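Long-range contacts in lactoylglutathione lyase (Pseudomonas aeruginosa, PDB 4MTS), which binds nickel and zinc ions at sites shared by two subunits, as a dimeric member of the glyoxalase/bleomycin resistance protein/dioxygenase superfamily: residues His74-Glu80 / Lys120-Lys126; Leu17-Thr21 / Leu113-Asp117; Met1-His5 / Glu49-Ala54. All coordinates share one frame; numbering follows the deposited sequence.

How the contacts relate
Contacts 1 and 2 are both buried and meet within one sheet: strand 120-125 of contact 1 is the antiparallel neighbour of strand 109-114 in contact 2, and Val121 packs on Phe19 and Tyr20. Contact 3, only partly buried, belongs to the other sheet and does not touch them within the chain. Their chemistry follows their places. Contact 1 is a parallel strand pair with a nickel ion on one face. Contact 2 joins helix to turn through aromatic packing and one buried carboxylate. Contact 3 relies on an arginine gripping a carbonyl, on waters, and on a histidine that binds zinc. Contacts 1 and 3 meet across the dimer, where they share metal sites; contact 2 does not reach the second subunit.

Contact 1 of 3, residues His74-Glu80 / Lys120-Lys126; sequences HLAIEVE and KVELIQK. With NI (nickel (II) ion), chain E.
The imidazole of His74 and the carboxylate of Glu122 approach obliquely, their planes 59° apart, and both point at the same nickel ion. His74 NE2 lies 2.1 Å from nickel, and Glu122 OE1 also stands 2.1 Å from it. These two ligand atoms, NE2 of His74 and OE1 of Glu122, are 2.9 Å apart because they share the metal, not a hydrogen bond. Past the ring's CD2 corner comes Glu122 CB, at 3.7 Å from His74 CD2. Glu122 reaches the ion on an extended chain, with CG anti to the backbone N (chi1 -179°); its other oxygen, OE2, bonds to a glycerol molecule. His5 and Glu56 of the second subunit also bind this nickel, a site built across the dimer as in dimeric members of the glyoxalase superfamily.

The strands beneath run parallel, their axes 27° apart, and six backbone bonds join them from Leu75 N to Lys126 N. The shortest, Ile77 N to Glu122 O, is 2.7 Å. His74, Ala76, Glu78, Glu122 and Ile124 share the metal-side face. There the carboxylate of Glu78 lies against the aliphatic part of Lys126, with CD 3.6 Å from Lys126 CG, while its charge is paired with Arg2 of the second subunit. The face with Leu75, Ile77, Val121 and Leu123 is largely apolar, with Gln125 at its end bonded to Ala82 N. Ile77 CD1 touches Val121 CG1 at 3.6 Å. Water 1 bridges the carbonyls of Glu80 and Lys126.

On its far side strand 120-125 pairs antiparallel with 109-114, while strand 72-79 pairs antiparallel with a strand of the second subunit. The apolar face rests on helices 82-91 and 13-23, where Thr85 meets Val79 and Leu123, and Phe19 and Tyr20 meet Val121.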
loop_
_atom_site.group_PDB
_atom_site.type_symbol
_atom_site.label_atom_id
_atom_site.label_comp_id
_atom_site.label_asym_id
_atom_site.label_seq_id
_atom_site.Cartn_x
_atom_site.Cartn_y
_atom_site.Cartn_z
ATOM N N HIS A 74 3.842 2.697 5.042
ATOM C CA HIS A 74 3.796 3.853 4.179
ATOM C C HIS A 74 3.627 3.452 2.755
ATOM O O HIS A 74 3.635 2.261 2.431
ATOM C CB HIS A 74 5.133 4.610 4.301
ATOM C CG HIS A 74 6.347 3.736 4.087
ATOM N ND1 HIS A 74 7.092 3.290 5.164
ATOM C CD2 HIS A 74 6.924 3.294 2.942
ATOM C CE1 HIS A 74 8.087 2.574 4.643
ATOM N NE2 HIS A 74 8.027 2.549 3.314
ATOM N N LEU A 75 3.429 4.467 1.907
ATOM C CA LEU A 75 3.408 4.313 0.475
ATOM C C LEU A 75 4.698 5.042 0.006
ATOM O O LEU A 75 4.939 6.190 0.380
ATOM C CB LEU A 75 2.153 4.997 -0.144
ATOM C CG LEU A 75 2.092 4.802 -1.694
ATOM C CD1 LEU A 75 1.685 3.369 -2.053
ATOM C CD2 LEU A 75 1.049 5.750 -2.327
ATOM N N ALA A 76 5.519 4.387 -0.788
ATOM C CA ALA A 76 6.757 5.006 -1.248
ATOM C C ALA A 76 6.607 5.445 -2.708
ATOM O O ALA A 76 6.054 4.720 -3.534
ATOM C CB ALA A 76 7.910 4.029 -1.122
ATOM N N ILE A 77 7.120 6.637 -3.016
ATOM C CA ILE A 77 7.063 7.223 -4.370
ATOM C C ILE A 77 8.469 7.614 -4.852
ATOM O O ILE A 77 9.258 8.144 -4.085
ATOM C CB ILE A 77 6.078 8.423 -4.391
ATOM C CG1 ILE A 77 4.642 7.938 -4.020
ATOM C CG2 ILE A 77 6.050 9.098 -5.775
ATOM C CD1 ILE A 77 3.734 9.070 -3.594
ATOM N N GLU A 78 8.775 7.293 -6.098
ATOM C CA GLU A 78 10.053 7.648 -6.700
ATOM C C GLU A 78 9.967 9.084 -7.176
ATOM O O GLU A 78 9.013 9.434 -7.849
ATOM C CB GLU A 78 10.394 6.696 -7.853
ATOM C CG GLU A 78 11.707 7.024 -8.539
ATOM C CD GLU A 78 12.066 5.963 -9.557
ATOM O OE1 GLU A 78 11.377 5.874 -10.598
ATOM O OE2 GLU A 78 12.965 5.150 -9.257
ATOM N N VAL A 79 10.944 9.924 -6.799
ATOM C CA VAL A 79 10.940 11.344 -7.187
ATOM C C VAL A 79 12.279 11.749 -7.852
ATOM O O VAL A 79 13.315 11.145 -7.574
ATOM C CB VAL A 79 10.586 12.287 -5.998
ATOM C CG1 VAL A 79 9.180 12.025 -5.462
ATOM C CG2 VAL A 79 11.621 12.201 -4.872
ATOM N N GLU A 80 12.249 12.782 -8.699
ATOM C CA GLU A 80 13.453 13.291 -9.374
ATOM C C GLU A 80 14.396 13.953 -8.358
ATOM O O GLU A 80 15.608 13.718 -8.386
ATOM C CB GLU A 80 13.038 14.296 -10.472
ATOM C CG GLU A 80 14.084 14.459 -11.565
ATOM C CD GLU A 80 13.810 15.580 -12.550
ATOM O OE1 GLU A 80 13.752 15.294 -13.767
ATOM O OE2 GLU A 80 13.663 16.744 -12.111
ATOM N N LYS A 120 1.828 8.062 6.166
ATOM C CA LYS A 120 3.201 8.374 5.774
ATOM C C LYS A 120 3.477 8.075 4.325
ATOM O O LYS A 120 3.099 7.006 3.817
ATOM C CB LYS A 120 4.192 7.544 6.640
ATOM C CG LYS A 120 4.226 8.007 8.099
ATOM C CD LYS A 120 5.339 7.319 8.881
ATOM C CE LYS A 120 5.185 7.500 10.376
ATOM N NZ LYS A 120 5.914 6.452 11.145
ATOM N N VAL A 121 4.117 9.031 3.646
ATOM C CA VAL A 121 4.539 8.897 2.257
ATOM C C VAL A 121 6.051 9.001 2.236
ATOM O O VAL A 121 6.623 10.002 2.672
ATOM C CB VAL A 121 3.860 9.935 1.312
ATOM C CG1 VAL A 121 4.392 9.794 -0.105
ATOM C CG2 VAL A 121 2.339 9.793 1.339
ATOM N N GLU A 122 6.693 7.944 1.763
ATOM C CA GLU A 122 8.149 7.895 1.666
ATOM C C GLU A 122 8.558 8.341 0.276
ATOM O O GLU A 122 8.114 7.774 -0.736
ATOM C CB GLU A 122 8.604 6.446 1.929
ATOM C CG GLU A 122 10.119 6.226 1.884
ATOM C CD GLU A 122 10.495 4.827 2.322
ATOM O OE1 GLU A 122 10.044 3.866 1.667
ATOM O OE2 GLU A 122 11.142 4.685 3.386
ATOM N N LEU A 123 9.416 9.346 0.216
ATOM C CA LEU A 123 9.953 9.804 -1.077
ATOM C C LEU A 123 11.357 9.251 -1.251
ATOM O O LEU A 123 12.182 9.400 -0.356
ATOM C CB LEU A 123 9.986 11.342 -1.139
ATOM C CG LEU A 123 8.708 12.083 -0.803
ATOM C CD1 LEU A 123 8.925 13.609 -0.926
ATOM C CD2 LEU A 123 7.528 11.611 -1.670
ATOM N N ILE A 124 11.623 8.600 -2.376
ATOM C CA ILE A 124 12.941 8.014 -2.649
ATOM C C ILE A 124 13.462 8.614 -3.932
ATOM O O ILE A 124 12.845 8.463 -4.985
ATOM C CB ILE A 124 12.917 6.464 -2.678
ATOM C CG1 ILE A 124 12.296 5.916 -1.374
ATOM C CG2 ILE A 124 14.372 5.918 -2.900
ATOM C CD1 ILE A 124 12.186 4.335 -1.267
ATOM N N GLN A 125 14.563 9.355 -3.844
ATOM C CA GLN A 125 15.133 10.014 -5.019
ATOM C C GLN A 125 15.657 9.028 -6.056
ATOM O O GLN A 125 16.429 8.134 -5.714
ATOM C CB GLN A 125 16.244 10.987 -4.586
ATOM C CG GLN A 125 16.748 11.869 -5.731
ATOM C CD GLN A 125 17.394 13.074 -5.126
ATOM O OE1 GLN A 125 16.793 13.772 -4.304
ATOM N NE2 GLN A 125 18.651 13.293 -5.458
ATOM N N LYS A 126 15.264 9.216 -7.327
ATOM C CA LYS A 126 15.654 8.383 -8.472
ATOM C C LYS A 126 17.164 8.244 -8.584
ATOM O O LYS A 126 17.897 9.221 -8.387
ATOM C CB LYS A 126 15.054 8.934 -9.775
ATOM C CG LYS A 126 14.868 7.869 -10.856
ATOM C CD LYS A 126 14.142 8.421 -12.075
ATOM C CE LYS A 126 14.389 7.577 -13.302
ATOM N NZ LYS A 126 13.662 8.101 -14.490
HETATM NI NI NI E . 9.719 1.839 2.194
HETATM O O HOH W 1 16.923 11.719 -9.503
#

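Contact 2 of 3, residues Leu17-Thr21 / Leu113-Asp117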
loop_
_atom_site.group_PDB
_atom_site.type_symbol
_atom_site.label_atom_id
_atom_site.label_comp_id
_atom_site.label_asym_id
_atom_site.label_seq_id
_atom_site.Cartn_x
_atom_site.Cartn_y
_atom_site.Cartn_z
ATOM N N LEU A 17 -7.561 14.064 -1.830
ATOM C CA LEU A 17 -7.288 14.247 -3.254
ATOM C C LEU A 17 -6.437 15.495 -3.527
ATOM O O LEU A 17 -5.555 15.463 -4.382
ATOM C CB LEU A 17 -8.622 14.318 -4.053
ATOM C CG LEU A 17 -9.366 12.960 -4.164
ATOM C CD1 LEU A 17 -10.715 13.124 -4.870
ATOM C CD2 LEU A 17 -8.552 11.914 -4.920
ATOM N N GLU A 18 -6.680 16.568 -2.787
ATOM C CA GLU A 18 -5.900 17.797 -2.976
ATOM C C GLU A 18 -4.423 17.503 -2.680
ATOM O O GLU A 18 -3.570 17.922 -3.439
ATOM C CB GLU A 18 -6.407 18.896 -2.042
ATOM C CG GLU A 18 -7.802 19.397 -2.393
ATOM C CD GLU A 18 -7.951 19.784 -3.853
ATOM O OE1 GLU A 18 -7.219 20.693 -4.300
ATOM O OE2 GLU A 18 -8.720 19.108 -4.571
ATOM N N PHE A 19 -4.141 16.763 -1.609
ATOM C CA PHE A 19 -2.747 16.395 -1.293
ATOM C C PHE A 19 -2.139 15.559 -2.406
ATOM O O PHE A 19 -1.057 15.887 -2.882
ATOM C CB PHE A 19 -2.680 15.644 0.041
ATOM C CG PHE A 19 -1.315 15.079 0.367
ATOM C CD1 PHE A 19 -0.333 15.877 0.957
ATOM C CD2 PHE A 19 -1.017 13.746 0.114
ATOM C CE1 PHE A 19 0.936 15.354 1.253
ATOM C CE2 PHE A 19 0.255 13.227 0.402
ATOM C CZ PHE A 19 1.223 14.032 0.969
ATOM N N TYR A 20 -2.769 14.401 -2.750
ATOM C CA TYR A 20 -2.183 13.525 -3.750
ATOM C C TYR A 20 -1.985 14.150 -5.110
ATOM O O TYR A 20 -0.960 13.900 -5.745
ATOM C CB TYR A 20 -2.915 12.159 -3.810
ATOM C CG TYR A 20 -2.624 11.387 -2.537
ATOM C CD1 TYR A 20 -1.401 10.744 -2.357
ATOM C CD2 TYR A 20 -3.517 11.407 -1.470
ATOM C CE1 TYR A 20 -1.099 10.088 -1.162
ATOM C CE2 TYR A 20 -3.209 10.795 -0.256
ATOM C CZ TYR A 20 -2.009 10.106 -0.121
ATOM O OH TYR A 20 -1.713 9.461 1.063
ATOM N N THR A 21 -2.941 15.001 -5.540
ATOM C CA THR A 21 -2.816 15.627 -6.854
ATOM C C THR A 21 -1.934 16.858 -6.837
ATOM O O THR A 21 -1.197 17.044 -7.793
ATOM C CB THR A 21 -4.195 15.969 -7.484
ATOM O OG1 THR A 21 -4.857 16.928 -6.651
ATOM C CG2 THR A 21 -5.064 14.745 -7.697
ATOM N N LEU A 113 6.738 12.471 4.051
ATOM C CA LEU A 113 5.640 13.436 4.151
ATOM C C LEU A 113 4.537 12.754 4.918
ATOM O O LEU A 113 4.524 11.517 5.033
ATOM C CB LEU A 113 5.079 13.773 2.744
ATOM C CG LEU A 113 6.034 14.174 1.608
ATOM C CD1 LEU A 113 5.223 14.519 0.321
ATOM C CD2 LEU A 113 6.902 15.378 2.021
ATOM N N GLU A 114 3.562 13.545 5.399
ATOM C CA GLU A 114 2.354 12.958 5.927
ATOM C C GLU A 114 1.225 13.566 5.161
ATOM O O GLU A 114 1.222 14.785 4.941
ATOM C CB GLU A 114 2.160 13.169 7.410
ATOM C CG GLU A 114 2.778 12.079 8.256
ATOM C CD GLU A 114 2.485 12.295 9.730
ATOM O OE1 GLU A 114 3.099 11.593 10.565
ATOM O OE2 GLU A 114 1.659 13.181 10.050
ATOM N N ASP A 115 0.266 12.742 4.734
ATOM C CA ASP A 115 -0.910 13.271 4.040
ATOM C C ASP A 115 -1.858 13.874 5.099
ATOM O O ASP A 115 -1.591 13.800 6.323
ATOM C CB ASP A 115 -1.598 12.139 3.188
ATOM C CG ASP A 115 -2.423 11.072 3.911
ATOM O OD1 ASP A 115 -2.661 11.211 5.136
ATOM O OD2 ASP A 115 -2.930 10.176 3.238
ATOM N N PRO A 116 -2.986 14.491 4.688
ATOM C CA PRO A 116 -3.878 15.121 5.684
ATOM C C PRO A 116 -4.406 14.218 6.788
ATOM O O PRO A 116 -4.660 14.691 7.900
ATOM C CB PRO A 116 -5.011 15.706 4.822
ATOM C CG PRO A 116 -4.356 15.988 3.513
ATOM C CD PRO A 116 -3.452 14.775 3.315
ATOM N N ASP A 117 -4.577 12.911 6.492
ATOM C CA ASP A 117 -5.018 11.945 7.481
ATOM C C ASP A 117 -3.869 11.424 8.354
ATOM O O ASP A 117 -4.128 10.652 9.278
ATOM C CB ASP A 117 -5.741 10.782 6.816
ATOM C CG ASP A 117 -7.057 11.245 6.247
ATOM O OD1 ASP A 117 -8.071 11.159 6.967
ATOM O OD2 ASP A 117 -7.062 11.720 5.095
#
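Phe19 and Asp115 mark where the backbones come closest, with CA atoms 6.4 Å apart, as residues 17-21 of helix 13-23 pass the turn that follows the end of strand 109-114. The helix widens into a pi-type turn at 19-21, yet Leu17 O still accepts from Thr21 N and, from the other face of its carbonyl plane, from Thr21 OG1. Across from it the chain leaves the strand extended through Asp115 and bends at Pro116.

Phe19 carries most of the packing. CG stands anti to the backbone N (chi1 173°), which swings the ring out over the turn. Asp115 CA sits above the ring centre, 3.7 Å from the Phe19 centroid and 7° off the normal, in a CH-pi contact. Pro116 CD reaches back to Phe19 CB at 3.5 Å, and Leu113 CD1 approaches Phe19 CZ at 4.1 Å. Within the helix, Phe19 CD2 lies over the face of the Tyr20 ring. Tyr94 meets the Phe19 ring edge-to-face.

Tyr20 reaches the same aspartate from another direction. Its OH donates to Asp115 OD2 over 2.6 Å, on the anti side and 20° out of the carboxylate plane, with the aromatic plane nearly perpendicular to that of the carboxylate. The other oxygen, OD1, takes a bond from Tyr119 N and a weak one from Asp117 N, at 2.9 Å from OD1.

The buried carboxylate of Asp115 is thus tied to the helix through Tyr20 and to the backbone of its own turn, while CA and CB of Asp115 lie over the Phe19 ring; such donors are consistent with an ionised carboxylate.

Contact 3 of 3, residues Met1-His5 / Glu49-Ala54; sequences MRILH and ERAAAA. With ZN (zinc ion), chain F.
His5 and Ala54 form the parallel bridge at which strand 2-9 takes up strand 54-60, next to a zinc site. The connection begins with Ala54 N donating to Leu4 O over 3.0 Å. His5 CA faces Ala54 O in return, and Ile3 CG2 packs against Ala53 CB. The imidazole turns away from this pair to bind the zinc ion with NE2 at 2.0 Å, and water 4 is a further ligand. His74 and Glu122 of the second subunit also bind zinc here. Water 3 accepts from His5 ND1 at 2.7 Å and donates to Glu49 OE2, so a water-mediated link to Glu49, which also pairs with Arg30, probably limits the ring's rotation.

Within one chain strand 2-9 is outermost in a mixed sheet ordered 2-9, 54-60, 39-45, 27-34, as expected in the beta-alpha-beta-beta-beta units of the glyoxalase superfamily; in the dimer Arg2, Ile3 and His5 pair antiparallel with a strand of the second subunit. Residues 49-53 are the loop leading into strand 54-60, and Arg2 holds that loop.

With CG in the crowded position between backbone N and carbonyl carbon (chi1 71°), an extended chain carries the guanidinium across to Glu49. NH1 and NH2 of Arg2 both donate to Glu49 O, each at 3.0 Å, end-on and within 3° of the guanidinium plane. Arg50 O lies over one face, 3.2 Å above that plane and toward the rim; Leu4 CD2 covers the centre of the opposite face at 3.3 Å. Arg2 NE forms a salt bridge with Glu78 of the second subunit, while water 2 lies between Leu4 O and Glu49 O.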
loop_
_atom_site.group_PDB
_atom_site.type_symbol
_atom_site.label_atom_id
_atom_site.label_comp_id
_atom_site.label_asym_id
_atom_site.label_seq_id
_atom_site.Cartn_x
_atom_site.Cartn_y
_atom_site.Cartn_z
ATOM N N MET A 1 0.122 -12.352 -12.901
ATOM C CA MET A 1 -0.356 -11.755 -11.655
ATOM C C MET A 1 0.289 -10.420 -11.500
ATOM O O MET A 1 1.392 -10.191 -12.019
ATOM C CB MET A 1 0.006 -12.627 -10.443
ATOM C CG MET A 1 -0.934 -13.796 -10.229
ATOM S SD MET A 1 -0.322 -14.902 -8.939
ATOM C CE MET A 1 -1.389 -14.551 -7.673
ATOM N N ARG A 2 -0.393 -9.499 -10.793
ATOM C CA ARG A 2 0.212 -8.187 -10.553
ATOM C C ARG A 2 -0.438 -7.542 -9.346
ATOM O O ARG A 2 -1.557 -7.901 -8.958
ATOM C CB ARG A 2 0.138 -7.259 -11.799
ATOM C CG ARG A 2 -1.257 -6.721 -12.153
ATOM C CD ARG A 2 -1.207 -6.005 -13.502
ATOM N NE ARG A 2 -2.528 -5.517 -13.878
ATOM C CZ ARG A 2 -2.920 -4.248 -13.803
ATOM N NH1 ARG A 2 -2.099 -3.320 -13.337
ATOM N NH2 ARG A 2 -4.155 -3.910 -14.150
ATOM N N ILE A 3 0.260 -6.584 -8.756
ATOM C CA ILE A 3 -0.307 -5.784 -7.661
ATOM C C ILE A 3 -1.167 -4.703 -8.319
ATOM O O ILE A 3 -0.700 -3.975 -9.194
ATOM C CB ILE A 3 0.822 -5.173 -6.776
ATOM C CG1 ILE A 3 1.564 -6.314 -6.046
ATOM C CG2 ILE A 3 0.226 -4.174 -5.757
ATOM C CD1 ILE A 3 2.837 -5.885 -5.246
ATOM N N LEU A 4 -2.419 -4.575 -7.876
ATOM C CA LEU A 4 -3.355 -3.618 -8.481
ATOM C C LEU A 4 -3.436 -2.300 -7.702
ATOM O O LEU A 4 -3.431 -1.237 -8.326
ATOM C CB LEU A 4 -4.755 -4.217 -8.588
ATOM C CG LEU A 4 -4.904 -5.411 -9.544
ATOM C CD1 LEU A 4 -6.256 -6.010 -9.391
ATOM C CD2 LEU A 4 -4.730 -4.983 -10.971
ATOM N N HIS A 5 -3.566 -2.366 -6.361
ATOM C CA HIS A 5 -3.683 -1.138 -5.571
ATOM C C HIS A 5 -3.547 -1.401 -4.093
ATOM O O HIS A 5 -3.604 -2.543 -3.653
ATOM C CB HIS A 5 -5.039 -0.380 -5.823
ATOM C CG HIS A 5 -6.286 -1.186 -5.563
ATOM N ND1 HIS A 5 -6.971 -1.799 -6.608
ATOM C CD2 HIS A 5 -6.963 -1.419 -4.414
ATOM C CE1 HIS A 5 -8.017 -2.398 -6.060
ATOM N NE2 HIS A 5 -8.069 -2.189 -4.756
ATOM N N GLU A 49 -4.563 2.510 -14.495
ATOM C CA GLU A 49 -4.722 1.332 -13.632
ATOM C C GLU A 49 -4.366 0.033 -14.357
ATOM O O GLU A 49 -3.939 -0.921 -13.709
ATOM C CB GLU A 49 -6.153 1.216 -13.106
ATOM C CG GLU A 49 -6.440 2.126 -11.931
ATOM C CD GLU A 49 -7.884 1.989 -11.513
ATOM O OE1 GLU A 49 -8.744 2.651 -12.140
ATOM O OE2 GLU A 49 -8.166 1.129 -10.648
ATOM N N ARG A 50 -4.569 -0.023 -15.696
ATOM C CA ARG A 50 -4.245 -1.207 -16.490
ATOM C C ARG A 50 -2.741 -1.484 -16.540
ATOM O O ARG A 50 -2.336 -2.623 -16.754
ATOM C CB ARG A 50 -4.753 -1.023 -17.943
ATOM C CG ARG A 50 -6.215 -1.405 -18.108
ATOM C CD ARG A 50 -6.776 -0.934 -19.439
ATOM N NE ARG A 50 -8.081 -1.536 -19.724
ATOM C CZ ARG A 50 -8.254 -2.671 -20.397
ATOM N NH1 ARG A 50 -7.207 -3.343 -20.862
ATOM N NH2 ARG A 50 -9.476 -3.144 -20.608
ATOM N N ALA A 51 -1.930 -0.439 -16.353
ATOM C CA ALA A 51 -0.474 -0.454 -16.492
ATOM C C ALA A 51 0.312 -0.527 -15.179
ATOM O O ALA A 51 1.499 -0.921 -15.185
ATOM C CB ALA A 51 -0.045 0.785 -17.258
ATOM N N ALA A 52 -0.292 -0.066 -14.066
ATOM C CA ALA A 52 0.478 -0.006 -12.835
ATOM C C ALA A 52 -0.407 0.013 -11.626
ATOM O O ALA A 52 -1.603 0.340 -11.724
ATOM C CB ALA A 52 1.335 1.262 -12.839
ATOM N N ALA A 53 0.217 -0.264 -10.469
ATOM C CA ALA A 53 -0.483 -0.205 -9.182
ATOM C C ALA A 53 -0.843 1.237 -8.868
ATOM O O ALA A 53 -0.084 2.174 -9.158
ATOM C CB ALA A 53 0.388 -0.767 -8.071
ATOM N N ALA A 54 -2.037 1.417 -8.292
ATOM C CA ALA A 54 -2.561 2.726 -7.924
ATOM C C ALA A 54 -2.841 2.762 -6.433
ATOM O O ALA A 54 -2.720 1.738 -5.731
ATOM C CB ALA A 54 -3.847 2.972 -8.693
HETATM ZN ZN ZN F . -9.491 -2.843 -3.475
HETATM O O HOH W 2 -4.293 -1.062 -10.861
HETATM O O HOH W 3 -6.854 -1.023 -9.239
HETATM O O HOH W 4 -11.176 -1.968 -3.558
#